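Local coordinates for protein gamma-glutamyl-gamma-aminobutyrate hydrolase PuuD (Escherichia coli, PDB 6VTV) that hydrolyses the gamma-glutamyl linkage of gamma-glutamyl-gamma-aminobutyrate, releasing 4-aminobutanoate and glutamate in the last step from putrescine to 4-aminobutanoate, at residues A102-A107 against Q122-A127; F115-G120 against L221-H226; H145-E150 against N184-Q189; P196-E201 against V212-H217. All coordinates share one frame; numbering follows the deposited sequence.

The four contacts lie in one class I glutamine amidotransferase-like fold. Interaction 2 is central, its centre about 3 Å from the centre of the chain. It joins strands 114-117 and 220-223 and brings the predicted nucleophile and histidine together. Interaction 1 has its centre about 12 Å away and shares helix 119-127 with it. Interaction 4 pairs strands 198-203 and 209-214, the second of which neighbours strand 220-223 in the same sheet. Interaction 3 holds the manganese site, its centre about 14 Å from that of interaction 2. Along the chain, the segments of interactions 1 and 2 alternate. Interaction 1 closes before interactions 3 and 4 open, and both fall between the segments of interaction 2. The metal site borders the predicted catalytic centre.

Interaction 1: A102-A107 against Q122-A127; sequences AIINAA and QELVVA
Ile104 of helix 94-109 carries most of this contact, reaching toward helix 119-127 with both of its methyl groups. CG2 stands anti to the backbone N, and CG1 lies beside that N (chi1 -71°). The two branches therefore meet different parts of the second helix. Ile104 CG2 lies 3.8 Å from Ala127 CB and also 3.8 Å from Leu124 CD2. The Leu124 side chain passes at a slant to that of Ile104. The other branch reaches the helix backbone, with Ile104 CD1 3.7 Å from Glu123 O. Ile104 CD1 also comes within 3.9 Å of Glu123 CB. The carboxylate of Glu123 is held elsewhere, by salt bridges to Arg119 and Arg96.

In the glutamine amidotransferase-like fold, helix 119-127 follows the predicted nucleophile. Here helix 94-109 packs against it; the axes of the two short segments come within 10.0 Å and cross at -68°. Leu71 of strand 68-71 also touches Ile104 and Glu123, so the sheet closes one side of the packing.

Asn105, next along, sits at the exposed margin. Its amide meets the second helix through water. Asn105 ND2 donates to a water at 3.0 Å, and a second water lies 2.9 Å from Asn105 OD1. Both waters also approach Ala127 O.

Interaction 2: F115-G120 against L221-H226; sequences FAICRG and LGVQWH
Cys118 and His226 face each other where two parallel strands end. Both are predicted active-site residues, Cys118 as the nucleophile. His226 NE2 lies 3.4 Å from Cys118 CB and 3.5 Å from Cys118 SG. The sulfur approaches the imidazole obliquely, 66° off the ring normal. With SG anti to the backbone N of Cys118, the sulfur is carried to a place within reach of both His226 NE2 and Gln224 NE2. Cys118 SG lies 3.5 Å from Gln224 NE2; the Gln224 chain starts out away from the cysteine and bends back at chi2. Ile117 CG2 lies over one face of the His226 ring, toward its rim, and comes 3.3 Å from Trp225 O.

The next shell fixes these groups. His226 ND1 is hydrogen-bonded to Glu228, which completes a Cys-His-Glu arrangement consistent with a catalytic triad. Asn184 OD1 accepts from His226 N. Cys118 has a positive phi of 55°, consistent with the nucleophile elbow of this family. It takes the N-cap position of helix 119-127. Cys118 N donates to Val223 O at 2.7 Å, tying the elbow to the neighbouring strand.

Farther back, Ala116 N bonds to Leu221 O, and Val223 N to Ala116 O. Phe115 and Leu221 run side by side on the face they share with Ile117 and Val223, with Phe115 CE1 3.8 Å from Leu221 CD2. On the other face are Ala116 and Gly222.

Strand 114-117 lies between strands 68-71 and 220-223 in the sheet. Strand 209-214 continues it beyond 220-223. Phe241 of helix 235-254 meets Phe115 edge to face, and Tyr35 of helix 33-42 touches Ile117 and His226.

Interaction 3: H145-E150 against N184-Q189; sequences HREDPE and NSLHGQ. With MN (manganese (II) ion), chain D.
His145 and His187 bind one manganese ion from two loops of the amidotransferase-like domain. Their side chains run side by side and point the same way, but the rings are not stacked. Their planes meet at 48°, an oblique arrangement. His145 CB packs over one face of the His187 ring, toward its rim, at 3.6 Å from the ring centroid. This is a CH-pi contact. His187 CG lies between its own backbone N and carbonyl carbon (chi1 58°), which turns the ring back toward His145 although the CB leads away.

The metal is held by His145 ND1, His187 NE2 and Ser185 OG. A water, His161 and Glu210 complete six ligands. Two second-shell bonds help to set the imidazoles: His187 ND1 donates to Gln189 O, close to the plane of the ring, and His145 NE2 bonds to Asp206.

Away from the metal, Glu147 and Leu186 cross at about a right angle. Glu147 CB lies 3.8 Å from Leu186 CD2, and Glu147 OE1 comes within 3.3 Å of Leu186 CB. Leu186 also touches His226 of the predicted active site, so the metal loop also lines that region. The aliphatic part of Arg146 lies along the backbone of the second loop, with Arg146 CG 3.4 Å from His187 O. The Arg146 guanidinium makes a salt bridge with Glu144.

The loops are tied at His145 O, which accepts two bonds. His187 N approaches His145 O from above the carbonyl plane at 3.2 Å. Ser185 OG donates to His145 O in that plane, on a lone pair, at 2.6 Å, while the same OG binds manganese at 2.2 Å.

Interaction 4: P196-E201 against V212-H217; sequences PRLRVE and VSVINH
Ser213 OG sits between its backbone N and carbonyl carbon (chi1 79°), where it meets both Arg199 and Glu201 of the facing strand. The Arg199 chain leaves with CG anti to the backbone N (chi1 156°) and bends at chi3, bringing NH1 back to the serine. Glu201 bends at chi2 and turns OE2 to the same hydroxyl. Ser213 OG donates to Glu201 OE2 at 2.8 Å, using the carboxylate's anti lone pair. In the conformer given, Arg199 NH1 makes a weak, doubtful bond to Ser213 OG. Ile215 CG1 lies over one face of that guanidinium, 3.9 Å above its plane.

These residues belong to the antiparallel hairpin of strands 198-203 and 209-214. Arg199 and Ser213 form a hydrogen-bonded pair, with Arg199 N to Ser213 O at 2.7 Å. Ile215 N to Arg197 O, at 3.0 Å, extends the pairing past the strand ends. The opposite face is apolar. Leu198 CD1 meets Val214 CG2 at 3.6 Å, and Leu198 CD2 meets Val212 CG2 at 4.0 Å. Helix 119-127 touches this face through Val125 and Leu121.

Glu201 also accepts from the backbone N atoms of Leu170 and Leu171. With Ser213, these donors would probably keep its carboxylate ionised; the salt bridge to Arg199 is long.

Interaction 1: A102-A107 against Q122-A127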
loop_
_atom_site.group_PDB
_atom_site.type_symbol
_atom_site.label_atom_id
_atom_site.label_comp_id
_atom_site.label_asym_id
_atom_site.label_seq_id
_atom_site.Cartn_x
_atom_site.Cartn_y
_atom_site.Cartn_z
ATOM N N ALA B 102 2.060 8.719 -15.173
ATOM C CA ALA B 102 3.391 9.231 -14.867
ATOM C C ALA B 102 4.400 8.097 -14.721
ATOM O O ALA B 102 5.516 8.176 -15.248
ATOM C CB ALA B 102 3.347 10.082 -13.597
ATOM N N ILE B 103 4.025 7.029 -14.016
ATOM C CA ILE B 103 4.995 5.975 -13.744
ATOM C C ILE B 103 5.223 5.092 -14.970
ATOM O O ILE B 103 6.299 4.502 -15.115
ATOM C CB ILE B 103 4.564 5.155 -12.516
ATOM C CG1 ILE B 103 5.778 4.464 -11.890
ATOM C CG2 ILE B 103 3.487 4.142 -12.879
ATOM C CD1 ILE B 103 5.571 4.050 -10.455
ATOM N N ILE B 104 4.244 4.990 -15.873
ATOM C CA ILE B 104 4.467 4.252 -17.114
ATOM C C ILE B 104 5.482 4.982 -17.986
ATOM O O ILE B 104 6.477 4.398 -18.429
ATOM C CB ILE B 104 3.141 4.031 -17.866
ATOM C CG1 ILE B 104 2.261 3.012 -17.141
ATOM C CG2 ILE B 104 3.410 3.568 -19.290
ATOM C CD1 ILE B 104 0.842 2.966 -17.672
ATOM N N ASN B 105 5.242 6.273 -18.240
ATOM C CA ASN B 105 6.150 7.058 -19.073
ATOM C C ASN B 105 7.562 7.060 -18.505
ATOM O O ASN B 105 8.542 6.971 -19.255
ATOM C CB ASN B 105 5.633 8.491 -19.199
ATOM C CG ASN B 105 4.441 8.603 -20.125
ATOM O OD1 ASN B 105 4.456 8.085 -21.241
ATOM N ND2 ASN B 105 3.398 9.283 -19.664
ATOM N N ALA B 106 7.686 7.166 -17.183
ATOM C CA ALA B 106 9.005 7.157 -16.563
ATOM C C ALA B 106 9.671 5.793 -16.697
ATOM O O ALA B 106 10.864 5.708 -17.006
ATOM C CB ALA B 106 8.892 7.562 -15.095
ATOM N N ALA B 107 8.914 4.716 -16.479
ATOM C CA ALA B 107 9.495 3.380 -16.570
ATOM C C ALA B 107 9.853 3.012 -18.005
ATOM O O ALA B 107 10.767 2.210 -18.225
ATOM C CB ALA B 107 8.538 2.344 -15.982
ATOM N N GLN B 122 -5.119 -1.365 -20.151
ATOM C CA GLN B 122 -5.780 -0.178 -20.680
ATOM C C GLN B 122 -4.998 1.085 -20.348
ATOM O O GLN B 122 -4.977 2.030 -21.146
ATOM C CB GLN B 122 -7.208 -0.097 -20.138
ATOM C CG GLN B 122 -8.057 -1.317 -20.487
ATOM C CD GLN B 122 -9.343 -1.391 -19.685
ATOM O OE1 GLN B 122 -9.554 -0.609 -18.758
ATOM N NE2 GLN B 122 -10.208 -2.335 -20.038
ATOM N N GLU B 123 -4.344 1.120 -19.186
ATOM C CA GLU B 123 -3.449 2.230 -18.878
ATOM C C GLU B 123 -2.255 2.250 -19.825
ATOM O O GLU B 123 -1.827 3.321 -20.270
ATOM C CB GLU B 123 -2.985 2.142 -17.423
ATOM C CG GLU B 123 -4.053 2.529 -16.415
ATOM C CD GLU B 123 -3.689 2.139 -14.996
ATOM O OE1 GLU B 123 -2.784 1.298 -14.820
ATOM O OE2 GLU B 123 -4.309 2.676 -14.054
ATOM N N LEU B 124 -1.710 1.074 -20.149
ATOM C CA LEU B 124 -0.595 0.997 -21.089
ATOM C C LEU B 124 -1.003 1.504 -22.466
ATOM O O LEU B 124 -0.261 2.256 -23.111
ATOM C CB LEU B 124 -0.087 -0.442 -21.183
ATOM C CG LEU B 124 1.326 -0.755 -20.690
ATOM C CD1 LEU B 124 1.810 -2.070 -21.287
ATOM C CD2 LEU B 124 2.284 0.376 -21.033
ATOM N N VAL B 125 -2.181 1.090 -22.936
ATOM C CA VAL B 125 -2.640 1.486 -24.263
ATOM C C VAL B 125 -2.842 2.995 -24.328
ATOM O O VAL B 125 -2.435 3.650 -25.296
ATOM C CB VAL B 125 -3.927 0.723 -24.628
ATOM C CG1 VAL B 125 -4.562 1.305 -25.882
ATOM C CG2 VAL B 125 -3.627 -0.758 -24.812
ATOM N N VAL B 126 -3.453 3.573 -23.294
ATOM C CA VAL B 126 -3.723 5.006 -23.306
ATOM C C VAL B 126 -2.433 5.799 -23.127
ATOM O O VAL B 126 -2.245 6.849 -23.754
ATOM C CB VAL B 126 -4.768 5.359 -22.230
ATOM C CG1 VAL B 126 -4.909 6.868 -22.090
ATOM C CG2 VAL B 126 -6.108 4.732 -22.576
ATOM N N ALA B 127 -1.516 5.307 -22.288
ATOM C CA ALA B 127 -0.299 6.063 -22.005
ATOM C C ALA B 127 0.588 6.196 -23.234
ATOM O O ALA B 127 1.325 7.181 -23.363
ATOM C CB ALA B 127 0.480 5.408 -20.864
HETATM O O HOH W 1 1.336 9.144 -21.824
HETATM O O HOH W 2 3.705 9.189 -23.778
#

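Interaction 2: F115-G120 against L221-H226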
loop_
_atom_site.group_PDB
_atom_site.type_symbol
_atom_site.label_atom_id
_atom_site.label_comp_id
_atom_site.label_asym_id
_atom_site.label_seq_id
_atom_site.Cartn_x
_atom_site.Cartn_y
_atom_site.Cartn_z
ATOM N N PHE B 115 4.563 -4.925 -15.686
ATOM C CA PHE B 115 3.551 -5.957 -15.869
ATOM C C PHE B 115 2.206 -5.369 -15.477
ATOM O O PHE B 115 2.016 -4.959 -14.327
ATOM C CB PHE B 115 3.861 -7.207 -15.042
ATOM C CG PHE B 115 2.948 -8.364 -15.333
ATOM C CD1 PHE B 115 2.552 -8.638 -16.632
ATOM C CD2 PHE B 115 2.489 -9.179 -14.311
ATOM C CE1 PHE B 115 1.711 -9.701 -16.908
ATOM C CE2 PHE B 115 1.648 -10.246 -14.581
ATOM C CZ PHE B 115 1.260 -10.506 -15.881
ATOM N N ALA B 116 1.280 -5.324 -16.430
ATOM C CA ALA B 116 0.003 -4.650 -16.265
ATOM C C ALA B 116 -1.141 -5.636 -16.451
ATOM O O ALA B 116 -1.095 -6.495 -17.337
ATOM C CB ALA B 116 -0.126 -3.495 -17.257
ATOM N N ILE B 117 -2.170 -5.506 -15.615
ATOM C CA ILE B 117 -3.295 -6.434 -15.581
ATOM C C ILE B 117 -4.589 -5.650 -15.755
ATOM O O ILE B 117 -4.847 -4.695 -15.011
ATOM C CB ILE B 117 -3.324 -7.241 -14.269
ATOM C CG1 ILE B 117 -2.119 -8.182 -14.189
ATOM C CG2 ILE B 117 -4.633 -8.018 -14.146
ATOM C CD1 ILE B 117 -2.082 -9.021 -12.927
ATOM N N CYS B 118 -5.399 -6.060 -16.737
ATOM C CA CYS B 118 -6.743 -5.537 -16.973
ATOM C C CYS B 118 -6.732 -4.019 -17.133
ATOM O O CYS B 118 -6.428 -3.513 -18.218
ATOM C CB CYS B 118 -7.689 -5.962 -15.843
ATOM S SG CYS B 118 -9.434 -5.569 -16.131
ATOM N N ARG B 119 -7.063 -3.278 -16.071
ATOM C CA ARG B 119 -6.982 -1.822 -16.148
ATOM C C ARG B 119 -5.566 -1.366 -16.465
ATOM O O ARG B 119 -5.377 -0.336 -17.123
ATOM C CB ARG B 119 -7.460 -1.185 -14.842
ATOM C CG ARG B 119 -7.622 0.326 -14.927
ATOM C CD ARG B 119 -7.410 0.975 -13.574
ATOM N NE ARG B 119 -8.282 2.129 -13.385
ATOM C CZ ARG B 119 -7.930 3.382 -13.649
ATOM N NH1 ARG B 119 -6.719 3.649 -14.117
ATOM N NH2 ARG B 119 -8.790 4.368 -13.445
ATOM N N GLY B 120 -4.562 -2.114 -16.004
ATOM C CA GLY B 120 -3.188 -1.768 -16.324
ATOM C C GLY B 120 -2.904 -1.831 -17.813
ATOM O O GLY B 120 -2.220 -0.961 -18.359
ATOM N N LEU B 221 4.789 -5.544 -20.490
ATOM C CA LEU B 221 3.720 -6.428 -20.927
ATOM C C LEU B 221 2.417 -6.091 -20.215
ATOM O O LEU B 221 2.405 -5.824 -19.009
ATOM C CB LEU B 221 4.089 -7.891 -20.663
ATOM C CG LEU B 221 2.997 -8.940 -20.876
ATOM C CD1 LEU B 221 2.664 -9.079 -22.355
ATOM C CD2 LEU B 221 3.415 -10.276 -20.283
ATOM N N GLY B 222 1.328 -6.105 -20.965
ATOM C CA GLY B 222 0.002 -5.963 -20.388
ATOM C C GLY B 222 -0.909 -7.072 -20.869
ATOM O O GLY B 222 -0.825 -7.504 -22.018
ATOM N N VAL B 223 -1.767 -7.544 -19.968
ATOM C CA VAL B 223 -2.769 -8.549 -20.297
ATOM C C VAL B 223 -4.127 -8.046 -19.832
ATOM O O VAL B 223 -4.241 -7.340 -18.824
ATOM C CB VAL B 223 -2.451 -9.933 -19.679
ATOM C CG1 VAL B 223 -1.082 -10.418 -20.133
ATOM C CG2 VAL B 223 -2.523 -9.883 -18.160
ATOM N N GLN B 224 -5.166 -8.398 -20.592
ATOM C CA GLN B 224 -6.513 -7.938 -20.284
ATOM C C GLN B 224 -7.211 -8.821 -19.256
ATOM O O GLN B 224 -8.116 -8.345 -18.562
ATOM C CB GLN B 224 -7.341 -7.864 -21.571
ATOM C CG GLN B 224 -8.756 -7.329 -21.399
ATOM C CD GLN B 224 -8.791 -5.884 -20.936
ATOM O OE1 GLN B 224 -8.629 -4.958 -21.733
ATOM N NE2 GLN B 224 -9.010 -5.684 -19.641
ATOM N N TRP B 225 -6.801 -10.079 -19.131
ATOM C CA TRP B 225 -7.405 -10.987 -18.169
ATOM C C TRP B 225 -6.742 -10.804 -16.803
ATOM O O TRP B 225 -5.966 -9.871 -16.582
ATOM C CB TRP B 225 -7.316 -12.427 -18.671
ATOM C CG TRP B 225 -5.925 -12.933 -18.906
ATOM C CD1 TRP B 225 -5.151 -13.637 -18.031
ATOM C CD2 TRP B 225 -5.152 -12.801 -20.107
ATOM N NE1 TRP B 225 -3.941 -13.942 -18.605
ATOM C CE2 TRP B 225 -3.917 -13.441 -19.880
ATOM C CE3 TRP B 225 -5.384 -12.201 -21.350
ATOM C CZ2 TRP B 225 -2.916 -13.497 -20.849
ATOM C CZ3 TRP B 225 -4.388 -12.257 -22.310
ATOM C CH2 TRP B 225 -3.170 -12.901 -22.054
ATOM N N HIS B 226 -7.049 -11.703 -15.864
ATOM C CA HIS B 226 -6.601 -11.600 -14.477
ATOM C C HIS B 226 -5.753 -12.819 -14.129
ATOM O O HIS B 226 -6.260 -13.802 -13.567
ATOM C CB HIS B 226 -7.789 -11.474 -13.523
ATOM C CG HIS B 226 -8.390 -10.104 -13.488
ATOM N ND1 HIS B 226 -8.294 -9.278 -12.389
ATOM C CD2 HIS B 226 -9.097 -9.415 -14.415
ATOM C CE1 HIS B 226 -8.914 -8.139 -12.640
ATOM N NE2 HIS B 226 -9.411 -8.196 -13.862
#

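Interaction 3: H145-E150 against N184-Q189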
loop_
_atom_site.group_PDB
_atom_site.type_symbol
_atom_site.label_atom_id
_atom_site.label_comp_id
_atom_site.label_asym_id
_atom_site.label_seq_id
_atom_site.Cartn_x
_atom_site.Cartn_y
_atom_site.Cartn_z
ATOM N N HIS B 145 -17.320 -9.911 -22.591
ATOM C CA HIS B 145 -16.073 -9.927 -21.840
ATOM C C HIS B 145 -16.257 -9.619 -20.360
ATOM O O HIS B 145 -15.307 -9.781 -19.588
ATOM C CB HIS B 145 -15.080 -8.934 -22.457
ATOM C CG HIS B 145 -14.487 -9.401 -23.751
ATOM N ND1 HIS B 145 -13.354 -10.184 -23.812
ATOM C CD2 HIS B 145 -14.873 -9.198 -25.034
ATOM C CE1 HIS B 145 -13.067 -10.442 -25.075
ATOM N NE2 HIS B 145 -13.972 -9.856 -25.837
ATOM N N ARG B 146 -17.447 -9.192 -19.947
ATOM C CA ARG B 146 -17.697 -8.891 -18.546
ATOM C C ARG B 146 -18.044 -10.154 -17.772
ATOM O O ARG B 146 -18.570 -11.126 -18.323
ATOM C CB ARG B 146 -18.838 -7.886 -18.403
ATOM C CG ARG B 146 -18.545 -6.520 -18.977
ATOM C CD ARG B 146 -19.803 -5.675 -19.021
ATOM N NE ARG B 146 -20.842 -6.301 -19.833
ATOM C CZ ARG B 146 -22.042 -5.775 -20.046
ATOM N NH1 ARG B 146 -22.363 -4.608 -19.503
ATOM N NH2 ARG B 146 -22.924 -6.416 -20.800
ATOM N N GLU B 147 -17.749 -10.128 -16.477
ATOM C CA GLU B 147 -18.175 -11.184 -15.579
ATOM C C GLU B 147 -19.627 -10.960 -15.162
ATOM O O GLU B 147 -20.196 -9.881 -15.342
ATOM C CB GLU B 147 -17.268 -11.239 -14.351
ATOM C CG GLU B 147 -17.638 -10.246 -13.253
ATOM C CD GLU B 147 -17.204 -8.818 -13.557
ATOM O OE1 GLU B 147 -16.637 -8.571 -14.644
ATOM O OE2 GLU B 147 -17.433 -7.937 -12.701
ATOM N N ASP B 148 -20.234 -12.006 -14.600
ATOM C CA ASP B 148 -21.577 -11.901 -14.048
ATOM C C ASP B 148 -21.463 -11.470 -12.592
ATOM O O ASP B 148 -21.032 -12.275 -11.751
ATOM C CB ASP B 148 -22.313 -13.229 -14.163
ATOM C CG ASP B 148 -23.809 -13.095 -13.938
ATOM O OD1 ASP B 148 -24.246 -12.050 -13.409
ATOM O OD2 ASP B 148 -24.549 -14.039 -14.287
ATOM N N PRO B 149 -21.828 -10.232 -12.245
ATOM C CA PRO B 149 -21.574 -9.742 -10.879
ATOM C C PRO B 149 -22.441 -10.385 -9.803
ATOM O O PRO B 149 -22.112 -10.250 -8.619
ATOM C CB PRO B 149 -21.852 -8.238 -10.994
ATOM C CG PRO B 149 -22.819 -8.121 -12.134
ATOM C CD PRO B 149 -22.428 -9.199 -13.108
ATOM N N GLU B 150 -23.525 -11.072 -10.166
ATOM C CA GLU B 150 -24.376 -11.733 -9.179
ATOM C C GLU B 150 -23.945 -13.165 -8.891
ATOM O O GLU B 150 -24.437 -13.767 -7.927
ATOM C CB GLU B 150 -25.832 -11.727 -9.635
ATOM C CG GLU B 150 -26.399 -10.338 -9.883
ATOM C CD GLU B 150 -27.830 -10.190 -9.410
ATOM O OE1 GLU B 150 -28.690 -11.021 -9.781
ATOM O OE2 GLU B 150 -28.083 -9.239 -8.644
ATOM N N ASN B 184 -9.679 -15.932 -18.007
ATOM C CA ASN B 184 -10.882 -15.316 -17.477
ATOM C C ASN B 184 -11.095 -13.954 -18.138
ATOM O O ASN B 184 -10.258 -13.467 -18.900
ATOM C CB ASN B 184 -10.805 -15.192 -15.952
ATOM C CG ASN B 184 -9.520 -14.536 -15.475
ATOM O OD1 ASN B 184 -8.943 -13.693 -16.160
ATOM N ND2 ASN B 184 -9.068 -14.922 -14.287
ATOM N N SER B 185 -12.235 -13.336 -17.849
ATOM C CA SER B 185 -12.569 -12.057 -18.471
ATOM C C SER B 185 -13.496 -11.293 -17.540
ATOM O O SER B 185 -14.588 -11.771 -17.221
ATOM C CB SER B 185 -13.224 -12.267 -19.839
ATOM O OG SER B 185 -13.259 -11.066 -20.592
ATOM N N LEU B 186 -13.060 -10.114 -17.097
ATOM C CA LEU B 186 -13.843 -9.269 -16.201
ATOM C C LEU B 186 -13.645 -7.800 -16.585
ATOM O O LEU B 186 -13.155 -6.981 -15.810
ATOM C CB LEU B 186 -13.460 -9.499 -14.738
ATOM C CG LEU B 186 -13.475 -10.916 -14.158
ATOM C CD1 LEU B 186 -12.120 -11.578 -14.339
ATOM C CD2 LEU B 186 -13.860 -10.888 -12.685
ATOM N N HIS B 187 -14.036 -7.446 -17.808
ATOM C CA HIS B 187 -13.824 -6.089 -18.290
ATOM C C HIS B 187 -14.939 -5.691 -19.245
ATOM O O HIS B 187 -15.323 -6.466 -20.125
ATOM C CB HIS B 187 -12.460 -5.950 -18.978
ATOM C CG HIS B 187 -12.259 -6.886 -20.129
ATOM N ND1 HIS B 187 -12.220 -6.455 -21.438
ATOM C CD2 HIS B 187 -12.071 -8.226 -20.170
ATOM C CE1 HIS B 187 -12.024 -7.489 -22.235
ATOM N NE2 HIS B 187 -11.930 -8.577 -21.491
ATOM N N GLY B 188 -15.452 -4.476 -19.059
ATOM C CA GLY B 188 -16.455 -3.914 -19.942
ATOM C C GLY B 188 -15.854 -2.936 -20.927
ATOM O O GLY B 188 -16.528 -2.461 -21.845
ATOM N N GLN B 189 -14.577 -2.621 -20.733
ATOM C CA GLN B 189 -13.816 -1.791 -21.649
ATOM C C GLN B 189 -12.667 -2.607 -22.228
ATOM O O GLN B 189 -12.281 -3.647 -21.686
ATOM C CB GLN B 189 -13.280 -0.531 -20.953
ATOM C CG GLN B 189 -14.368 0.345 -20.348
ATOM C CD GLN B 189 -13.903 1.766 -20.088
ATOM O OE1 GLN B 189 -12.705 2.041 -20.044
ATOM N NE2 GLN B 189 -14.854 2.677 -19.917
HETATM MN MN MN D . -11.776 -10.666 -22.229
HETATM O O HOH W 3 -16.596 -13.312 -18.356
HETATM O O HOH W 4 -10.073 -11.131 -20.760
#

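Interaction 4: P196-E201 against V212-H217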
loop_
_atom_site.group_PDB
_atom_site.type_symbol
_atom_site.label_atom_id
_atom_site.label_comp_id
_atom_site.label_asym_id
_atom_site.label_seq_id
_atom_site.Cartn_x
_atom_site.Cartn_y
_atom_site.Cartn_z
ATOM N N PRO B 196 1.321 2.409 -32.642
ATOM C CA PRO B 196 2.453 1.687 -33.244
ATOM C C PRO B 196 3.617 1.481 -32.287
ATOM O O PRO B 196 4.494 0.658 -32.581
ATOM C CB PRO B 196 2.853 2.576 -34.430
ATOM C CG PRO B 196 2.287 3.924 -34.110
ATOM C CD PRO B 196 1.016 3.654 -33.366
ATOM N N ARG B 197 3.656 2.201 -31.162
ATOM C CA ARG B 197 4.656 1.930 -30.136
ATOM C C ARG B 197 4.455 0.567 -29.490
ATOM O O ARG B 197 5.407 0.009 -28.935
ATOM C CB ARG B 197 4.618 3.015 -29.057
ATOM C CG ARG B 197 5.037 4.397 -29.528
ATOM C CD ARG B 197 4.773 5.439 -28.451
ATOM N NE ARG B 197 5.611 5.234 -27.273
ATOM C CZ ARG B 197 5.435 5.856 -26.112
ATOM N NH1 ARG B 197 4.445 6.726 -25.966
ATOM N NH2 ARG B 197 6.248 5.607 -25.094
ATOM N N LEU B 198 3.244 0.025 -29.551
ATOM C CA LEU B 198 2.898 -1.243 -28.930
ATOM C C LEU B 198 2.767 -2.334 -29.983
ATOM O O LEU B 198 2.396 -2.073 -31.131
ATOM C CB LEU B 198 1.581 -1.134 -28.153
ATOM C CG LEU B 198 1.622 -0.846 -26.653
ATOM C CD1 LEU B 198 2.628 0.245 -26.339
ATOM C CD2 LEU B 198 0.238 -0.467 -26.144
ATOM N N ARG B 199 3.076 -3.560 -29.578
ATOM C CA ARG B 199 2.910 -4.744 -30.407
ATOM C C ARG B 199 1.802 -5.611 -29.823
ATOM O O ARG B 199 1.729 -5.796 -28.604
ATOM C CB ARG B 199 4.224 -5.530 -30.491
ATOM C CG ARG B 199 4.073 -7.004 -30.816
ATOM C CD ARG B 199 5.207 -7.822 -30.207
ATOM N NE ARG B 199 6.527 -7.287 -30.539
ATOM C CZ ARG B 199 7.359 -6.740 -29.655
ATOM N NH1 ARG B 199 7.013 -6.653 -28.377
ATOM N NH2 ARG B 199 8.540 -6.283 -30.049
ATOM N N VAL B 200 0.930 -6.127 -30.689
ATOM C CA VAL B 200 -0.173 -6.956 -30.222
ATOM C C VAL B 200 0.360 -8.331 -29.847
ATOM O O VAL B 200 1.076 -8.974 -30.627
ATOM C CB VAL B 200 -1.271 -7.046 -31.291
ATOM C CG1 VAL B 200 -2.341 -8.041 -30.872
ATOM C CG2 VAL B 200 -1.882 -5.673 -31.533
ATOM N N GLU B 201 0.021 -8.786 -28.642
ATOM C CA GLU B 201 0.509 -10.061 -28.131
ATOM C C GLU B 201 -0.512 -11.184 -28.228
ATOM O O GLU B 201 -0.125 -12.334 -28.457
ATOM C CB GLU B 201 0.955 -9.912 -26.672
ATOM C CG GLU B 201 2.239 -9.121 -26.492
ATOM C CD GLU B 201 3.479 -9.937 -26.806
ATOM O OE1 GLU B 201 3.358 -11.170 -26.967
ATOM O OE2 GLU B 201 4.574 -9.345 -26.898
ATOM N N VAL B 212 -0.770 -6.804 -24.916
ATOM C CA VAL B 212 0.117 -5.928 -25.676
ATOM C C VAL B 212 1.489 -5.924 -25.012
ATOM O O VAL B 212 1.658 -6.364 -23.875
ATOM C CB VAL B 212 -0.420 -4.484 -25.777
ATOM C CG1 VAL B 212 -1.670 -4.434 -26.632
ATOM C CG2 VAL B 212 -0.689 -3.916 -24.389
ATOM N N SER B 213 2.475 -5.408 -25.743
ATOM C CA SER B 213 3.803 -5.199 -25.190
ATOM C C SER B 213 4.458 -4.034 -25.917
ATOM O O SER B 213 4.186 -3.785 -27.094
ATOM C CB SER B 213 4.676 -6.456 -25.290
ATOM O OG SER B 213 5.213 -6.614 -26.590
ATOM N N VAL B 214 5.318 -3.317 -25.200
ATOM C CA VAL B 214 5.985 -2.146 -25.758
ATOM C C VAL B 214 7.177 -2.603 -26.590
ATOM O O VAL B 214 8.054 -3.321 -26.098
ATOM C CB VAL B 214 6.425 -1.176 -24.652
ATOM C CG1 VAL B 214 7.295 -0.071 -25.230
ATOM C CG2 VAL B 214 5.211 -0.586 -23.955
ATOM N N ILE B 215 7.206 -2.187 -27.856
ATOM C CA ILE B 215 8.343 -2.478 -28.718
ATOM C C ILE B 215 9.558 -1.702 -28.226
ATOM O O ILE B 215 9.436 -0.578 -27.719
ATOM C CB ILE B 215 8.005 -2.132 -30.179
ATOM C CG1 ILE B 215 6.725 -2.847 -30.610
ATOM C CG2 ILE B 215 9.152 -2.501 -31.107
ATOM C CD1 ILE B 215 6.173 -2.365 -31.933
ATOM N N ASN B 216 10.738 -2.312 -28.359
ATOM C CA ASN B 216 12.018 -1.719 -27.978
ATOM C C ASN B 216 12.136 -1.490 -26.476
ATOM O O ASN B 216 12.983 -0.709 -26.030
ATOM C CB ASN B 216 12.280 -0.412 -28.736
ATOM C CG ASN B 216 12.369 -0.620 -30.237
ATOM O OD1 ASN B 216 12.931 -1.612 -30.704
ATOM N ND2 ASN B 216 11.815 0.315 -31.000
ATOM N N HIS B 217 11.299 -2.154 -25.682
ATOM C CA HIS B 217 11.433 -2.195 -24.239
ATOM C C HIS B 217 11.693 -3.630 -23.800
ATOM O O HIS B 217 11.077 -4.557 -24.337
ATOM C CB HIS B 217 10.170 -1.657 -23.545
ATOM C CG HIS B 217 10.323 -1.468 -22.067
ATOM N ND1 HIS B 217 10.281 -2.517 -21.174
ATOM C CD2 HIS B 217 10.517 -0.352 -21.326
ATOM C CE1 HIS B 217 10.444 -2.056 -19.947
ATOM N NE2 HIS B 217 10.588 -0.744 -20.011
HETATM O O HOH W 5 7.691 1.057 -28.633
HETATM O O HOH W 6 9.698 -6.061 -26.971
#